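Long-range contacts in Isomerase/lactonizing enzyme (Agrobacterium fabrum str. C58, PDB 2NQL), which is a member of the mandelate racemase/muconate lactonizing enzyme group of the enolase superfamily and holds a sodium ion in its barrel domain: residues T296-I301 and Q329-L334; Q287-H292 and H315-A320. All coordinates share one frame; numbering follows the deposited sequence. Where two conformers were deposited one is given.

Contact 1 (T296-I301 and Q329-L334); sequences TNFIRI and QASSTL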
loop_
_atom_site.group_PDB
_atom_site.type_symbol
_atom_site.label_atom_id
_atom_site.label_comp_id
_atom_site.label_asym_id
_atom_site.label_seq_id
_atom_site.Cartn_x
_atom_site.Cartn_y
_atom_site.Cartn_z
ATOM N N THR A 296 -6.967 16.155 -3.397
ATOM C CA THR A 296 -8.232 15.399 -3.603
ATOM C C THR A 296 -8.578 14.482 -2.414
ATOM O O THR A 296 -9.696 14.542 -1.890
ATOM C CB THR A 296 -8.182 14.609 -4.913
ATOM O OG1 THR A 296 -7.996 15.514 -6.003
ATOM C CG2 THR A 296 -9.460 13.752 -5.117
ATOM N N ASN A 297 -7.612 13.668 -1.964
ATOM C CA ASN A 297 -7.810 12.798 -0.795
ATOM C C ASN A 297 -8.047 13.517 0.508
ATOM O O ASN A 297 -8.866 13.101 1.318
ATOM C CB ASN A 297 -6.632 11.813 -0.633
ATOM C CG ASN A 297 -6.766 10.599 -1.553
ATOM O OD1 ASN A 297 -7.862 10.058 -1.717
ATOM N ND2 ASN A 297 -5.648 10.155 -2.128
ATOM N N PHE A 298 -7.299 14.598 0.705
ATOM C CA PHE A 298 -7.353 15.377 1.935
ATOM C C PHE A 298 -8.759 15.995 2.044
ATOM O O PHE A 298 -9.377 15.908 3.105
ATOM C CB PHE A 298 -6.283 16.451 1.817
ATOM C CG PHE A 298 -5.758 16.987 3.107
ATOM C CD1 PHE A 298 -4.547 16.512 3.635
ATOM C CD2 PHE A 298 -6.401 18.065 3.728
ATOM C CE1 PHE A 298 -4.009 17.076 4.789
ATOM C CE2 PHE A 298 -5.882 18.628 4.896
ATOM C CZ PHE A 298 -4.689 18.138 5.422
ATOM N N ILE A 299 -9.273 16.561 0.943
ATOM C CA ILE A 299 -10.593 17.204 0.895
ATOM C C ILE A 299 -11.716 16.193 1.220
ATOM O O ILE A 299 -12.653 16.478 1.962
ATOM C CB ILE A 299 -10.804 17.897 -0.508
ATOM C CG1 ILE A 299 -10.024 19.220 -0.593
ATOM C CG2 ILE A 299 -12.268 18.135 -0.836
ATOM C CD1 ILE A 299 -10.126 20.103 0.654
ATOM N N ARG A 300 -11.604 14.995 0.659
ATOM C CA ARG A 300 -12.578 13.917 0.951
ATOM C C ARG A 300 -12.525 13.401 2.389
ATOM O O ARG A 300 -13.564 13.129 2.980
ATOM C CB ARG A 300 -12.430 12.761 -0.046
ATOM C CG ARG A 300 -12.644 13.198 -1.480
ATOM C CD ARG A 300 -12.259 12.104 -2.487
ATOM N NE ARG A 300 -12.646 12.504 -3.843
ATOM C CZ ARG A 300 -12.315 11.857 -4.961
ATOM N NH1 ARG A 300 -11.540 10.777 -4.901
ATOM N NH2 ARG A 300 -12.729 12.319 -6.145
ATOM N N ILE A 301 -11.323 13.281 2.963
ATOM C CA ILE A 301 -11.180 12.960 4.381
ATOM C C ILE A 301 -11.818 14.062 5.271
ATOM O O ILE A 301 -12.516 13.768 6.265
ATOM C CB ILE A 301 -9.700 12.676 4.746
ATOM C CG1 ILE A 301 -9.292 11.285 4.223
ATOM C CG2 ILE A 301 -9.462 12.795 6.232
ATOM C CD1 ILE A 301 -7.780 11.090 4.082
ATOM N N GLN A 329 -3.452 25.024 2.202
ATOM C CA GLN A 329 -4.520 25.341 1.230
ATOM C C GLN A 329 -5.772 24.496 1.450
ATOM O O GLN A 329 -6.879 25.031 1.616
ATOM C CB GLN A 329 -4.047 25.140 -0.216
ATOM C CG GLN A 329 -2.932 26.070 -0.715
ATOM C CD GLN A 329 -3.400 27.514 -0.968
ATOM O OE1 GLN A 329 -4.589 27.824 -0.867
ATOM N NE2 GLN A 329 -2.459 28.389 -1.312
ATOM N N ALA A 330 -5.596 23.175 1.463
ATOM C CA ALA A 330 -6.728 22.267 1.647
ATOM C C ALA A 330 -7.326 22.394 3.045
ATOM O O ALA A 330 -8.542 22.446 3.187
ATOM C CB ALA A 330 -6.307 20.843 1.385
ATOM N N SER A 331 -6.467 22.449 4.071
ATOM C CA SER A 331 -6.933 22.558 5.469
ATOM C C SER A 331 -7.843 23.767 5.687
ATOM O O SER A 331 -8.805 23.705 6.469
ATOM C CB SER A 331 -5.750 22.683 6.438
ATOM O OG SER A 331 -4.980 21.497 6.455
ATOM N N SER A 332 -7.521 24.857 5.000
ATOM C CA SER A 332 -8.219 26.141 5.190
ATOM C C SER A 332 -9.696 26.116 4.806
ATOM O O SER A 332 -10.452 26.953 5.265
ATOM C CB SER A 332 -7.502 27.245 4.427
ATOM O OG SER A 332 -7.802 27.168 3.045
ATOM N N THR A 333 -10.085 25.146 3.976
ATOM C CA THR A 333 -11.448 25.006 3.454
ATOM C C THR A 333 -12.331 24.124 4.331
ATOM O O THR A 333 -13.524 23.964 4.043
ATOM C CB THR A 333 -11.430 24.358 2.026
ATOM O OG1 THR A 333 -11.090 22.955 2.144
ATOM C CG2 THR A 333 -10.445 25.084 1.116
ATOM N N LEU A 334 -11.752 23.546 5.381
ATOM C CA LEU A 334 -12.391 22.472 6.141
ATOM C C LEU A 334 -13.095 22.991 7.378
ATOM O O LEU A 334 -12.474 23.592 8.251
ATOM C CB LEU A 334 -11.387 21.371 6.520
ATOM C CG LEU A 334 -10.592 20.699 5.379
ATOM C CD1 LEU A 334 -9.617 19.618 5.914
ATOM C CD2 LEU A 334 -11.529 20.099 4.341
#
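Phe298 and Ile299, neighbours on helix 295-308, reach across to the C-terminal part of helix 322-331 and the beta turn that follows it. The ring of Phe298 is carried toward that turn with its CG anti to the backbone N (chi1 -155°) and meets three residues obliquely. Phe298 CD2 lies 3.6 Å from Ala330 CB. Phe298 CE2 lies 3.4 Å from Ser331 OG, a hydroxyl that touches the ring without being spent on it, because it is hydrogen-bonded to Ser327 O one helical turn earlier. Leu334 CD1 approaches Phe298 CE2 at 4.0 Å, the leucine side chain crossing the phenylalanine at about a right angle.

Ile299 sends only the end of its longer branch into the contact. In the conformer given, Ile299 CD1 lies 3.9 Å from Leu334 CD2 and also packs on Ala330 CB. In the same conformer Thr333 OG1 lies 3.4 Å from Ile299 CD1. That hydroxyl is turned back on its own segment: Thr333 OG1 donates to Ala330 O at 2.8 Å, in the carbonyl plane, and Thr333 N binds the same oxygen. The double grip ties Ala330 to the type I turn Ser331-Leu334. Leu334, at the end of this turn, touches Phe298 with CD1 and Ile299 with CD2. No hydrogen bond crosses the interface. Such apolar packing between successive outer helices is characteristic of the alpha/beta-barrel domain of the enolase superfamily.

Contact 2 (Q287-H292 and H315-A320); sequences QPEMGH and HATVGA
Gln287 begins the contact through its backbone, Gln287 O lying 3.6 Å from His315 CB, while its side-chain NE2 turns elsewhere and bonds Glu240, a ligand of the sodium ion. At Pro288 the carbonyl takes over: His315 N donates to Pro288 O at 2.9 Å. A water beside this bond accepts from Met290 N and donates to His315 O, with a weaker link to Pro288 O, and so joins the two backbones a second time.

Glu289 carries the main side-chain interaction. Its CG stands anti to the backbone N (chi1 172°) and the chain then bends at chi2 (47°), which brings the carboxylate back toward His315. Glu289 OE1 accepts from His315 ND1 through its anti lone pair, at a modelled 2.5 Å. The bond is made at the edge of the imidazole, with the donor's ring plane and the carboxylate plane nearly perpendicular, 80° apart. Thr317 CG2 packs against the same carboxylate and lies 3.7 Å from Glu289 OE1. The other oxygen is engaged within its own segment, where Gly291 N donates to Glu289 OE2 at 2.8 Å and makes Glu289 the N-cap of the short helix 290-293. With one oxygen on the ring and the other on the helix start, the carboxylate is held in its rotation; on the far side of the imidazole, His315 NE2 bonds a glycerol near the sodium ion.

The contact is buried at the C-terminal ends of the parallel strands 285-286 and 311-312; Tyr70 of strand 64-70 packs on Glu289, His315 and Thr317, Phe323 of helix 322-331 touches Glu289 and Thr317, and Met290 reaches Ala326 and Ser327 of the same helix.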
loop_
_atom_site.group_PDB
_atom_site.type_symbol
_atom_site.label_atom_id
_atom_site.label_comp_id
_atom_site.label_asym_id
_atom_site.label_seq_id
_atom_site.Cartn_x
_atom_site.Cartn_y
_atom_site.Cartn_z
ATOM N N GLN A 287 -5.831 13.128 11.511
ATOM C CA GLN A 287 -4.539 13.814 11.366
ATOM C C GLN A 287 -3.906 13.548 10.008
ATOM O O GLN A 287 -2.789 12.993 9.966
ATOM C CB GLN A 287 -3.565 13.371 12.473
ATOM C CG GLN A 287 -4.081 13.631 13.899
ATOM C CD GLN A 287 -3.205 12.999 14.938
ATOM O OE1 GLN A 287 -3.030 11.787 14.957
ATOM N NE2 GLN A 287 -2.603 13.825 15.793
ATOM N N PRO A 288 -4.591 13.951 8.911
ATOM C CA PRO A 288 -4.075 13.597 7.598
ATOM C C PRO A 288 -2.703 14.225 7.323
ATOM O O PRO A 288 -2.409 15.332 7.780
ATOM C CB PRO A 288 -5.128 14.171 6.638
ATOM C CG PRO A 288 -5.824 15.257 7.407
ATOM C CD PRO A 288 -5.846 14.729 8.804
ATOM N N GLU A 289 -1.881 13.489 6.591
ATOM C CA GLU A 289 -0.623 13.966 6.092
ATOM C C GLU A 289 -0.680 14.182 4.585
ATOM O O GLU A 289 -0.757 13.223 3.794
ATOM C CB GLU A 289 0.501 12.990 6.489
ATOM C CG GLU A 289 1.897 13.299 5.845
ATOM C CD GLU A 289 2.290 14.778 5.941
ATOM O OE1 GLU A 289 2.451 15.284 7.079
ATOM O OE2 GLU A 289 2.443 15.440 4.877
ATOM N N MET A 290 -0.624 15.454 4.188
ATOM C CA MET A 290 -0.818 15.829 2.790
ATOM C C MET A 290 0.212 15.154 1.862
ATOM O O MET A 290 -0.118 14.800 0.723
ATOM C CB MET A 290 -0.696 17.349 2.647
ATOM C CG MET A 290 -0.731 17.853 1.222
ATOM S SD MET A 290 -2.227 17.420 0.286
ATOM C CE MET A 290 -3.448 18.452 1.080
ATOM N N GLY A 291 1.450 14.974 2.338
ATOM C CA GLY A 291 2.502 14.376 1.509
ATOM C C GLY A 291 2.231 12.924 1.112
ATOM O O GLY A 291 2.745 12.450 0.096
ATOM N N HIS A 292 1.423 12.236 1.917
ATOM C CA HIS A 292 0.980 10.862 1.631
ATOM C C HIS A 292 -0.306 10.846 0.783
ATOM O O HIS A 292 -0.619 9.819 0.177
ATOM C CB HIS A 292 0.682 10.063 2.932
ATOM C CG HIS A 292 1.898 9.551 3.634
ATOM N ND1 HIS A 292 2.980 9.008 2.968
ATOM C CD2 HIS A 292 2.186 9.470 4.956
ATOM C CE1 HIS A 292 3.885 8.621 3.852
ATOM N NE2 HIS A 292 3.432 8.898 5.062
ATOM N N HIS A 315 -1.238 16.580 10.119
ATOM C CA HIS A 315 0.140 16.243 10.410
ATOM C C HIS A 315 1.085 17.150 9.612
ATOM O O HIS A 315 0.695 17.780 8.604
ATOM C CB HIS A 315 0.286 14.768 9.979
ATOM C CG HIS A 315 1.635 14.155 10.219
ATOM N ND1 HIS A 315 2.527 13.911 9.199
ATOM C CD2 HIS A 315 2.211 13.672 11.342
ATOM C CE1 HIS A 315 3.602 13.319 9.687
ATOM N NE2 HIS A 315 3.431 13.153 10.985
ATOM N N ALA A 316 2.334 17.202 10.064
ATOM C CA ALA A 316 3.419 17.842 9.324
ATOM C C ALA A 316 4.708 17.049 9.514
ATOM O O ALA A 316 4.876 16.317 10.517
ATOM C CB ALA A 316 3.607 19.313 9.796
ATOM N N THR A 317 5.623 17.202 8.569
ATOM C CA THR A 317 6.769 16.329 8.481
ATOM C C THR A 317 7.928 16.944 7.698
ATOM O O THR A 317 7.822 18.054 7.183
ATOM C CB THR A 317 6.361 14.941 7.901
ATOM O OG1 THR A 317 7.439 14.024 8.104
ATOM C CG2 THR A 317 6.038 15.024 6.432
ATOM N N VAL A 318 9.039 16.211 7.626
ATOM C CA VAL A 318 10.179 16.542 6.787
ATOM C C VAL A 318 9.720 16.711 5.337
ATOM O O VAL A 318 9.060 15.844 4.774
ATOM C CB VAL A 318 11.233 15.398 6.881
ATOM C CG1 VAL A 318 12.262 15.466 5.752
ATOM C CG2 VAL A 318 11.910 15.422 8.276
ATOM N N GLY A 319 10.071 17.843 4.755
ATOM C CA GLY A 319 9.756 18.115 3.364
ATOM C C GLY A 319 10.232 19.511 3.035
ATOM O O GLY A 319 10.715 20.228 3.922
ATOM N N ALA A 320 10.125 19.888 1.762
ATOM C CA ALA A 320 10.670 21.170 1.278
ATOM C C ALA A 320 9.705 22.328 1.557
ATOM O O ALA A 320 10.112 23.496 1.596
ATOM C CB ALA A 320 10.969 21.085 -0.213
HETATM O O HOH W 1 -0.447 17.534 6.055
#

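Both contacts join chain that follows strand 285-286 to chain that follows strand 311-312, and their segments alternate along the chain. Contact 2, almost at the centre of the chain, is buried and polar, linking the loops after those strands close to the sodium ion. Contact 1 is partly buried and joins the helices that follow those loops, mainly by apolar side chains, with no hydrogen bond across; the centres of the two contacts are about 13 Å apart. The two meet directly: Met290 CE packs 3.4 Å from Phe298 CD1 and also touches Ala330 CB, while Pro288 lies against the phenylalanine ring. The chemistry thus passes from directed bonds near the metal to hydrocarbon packing in the helical layer.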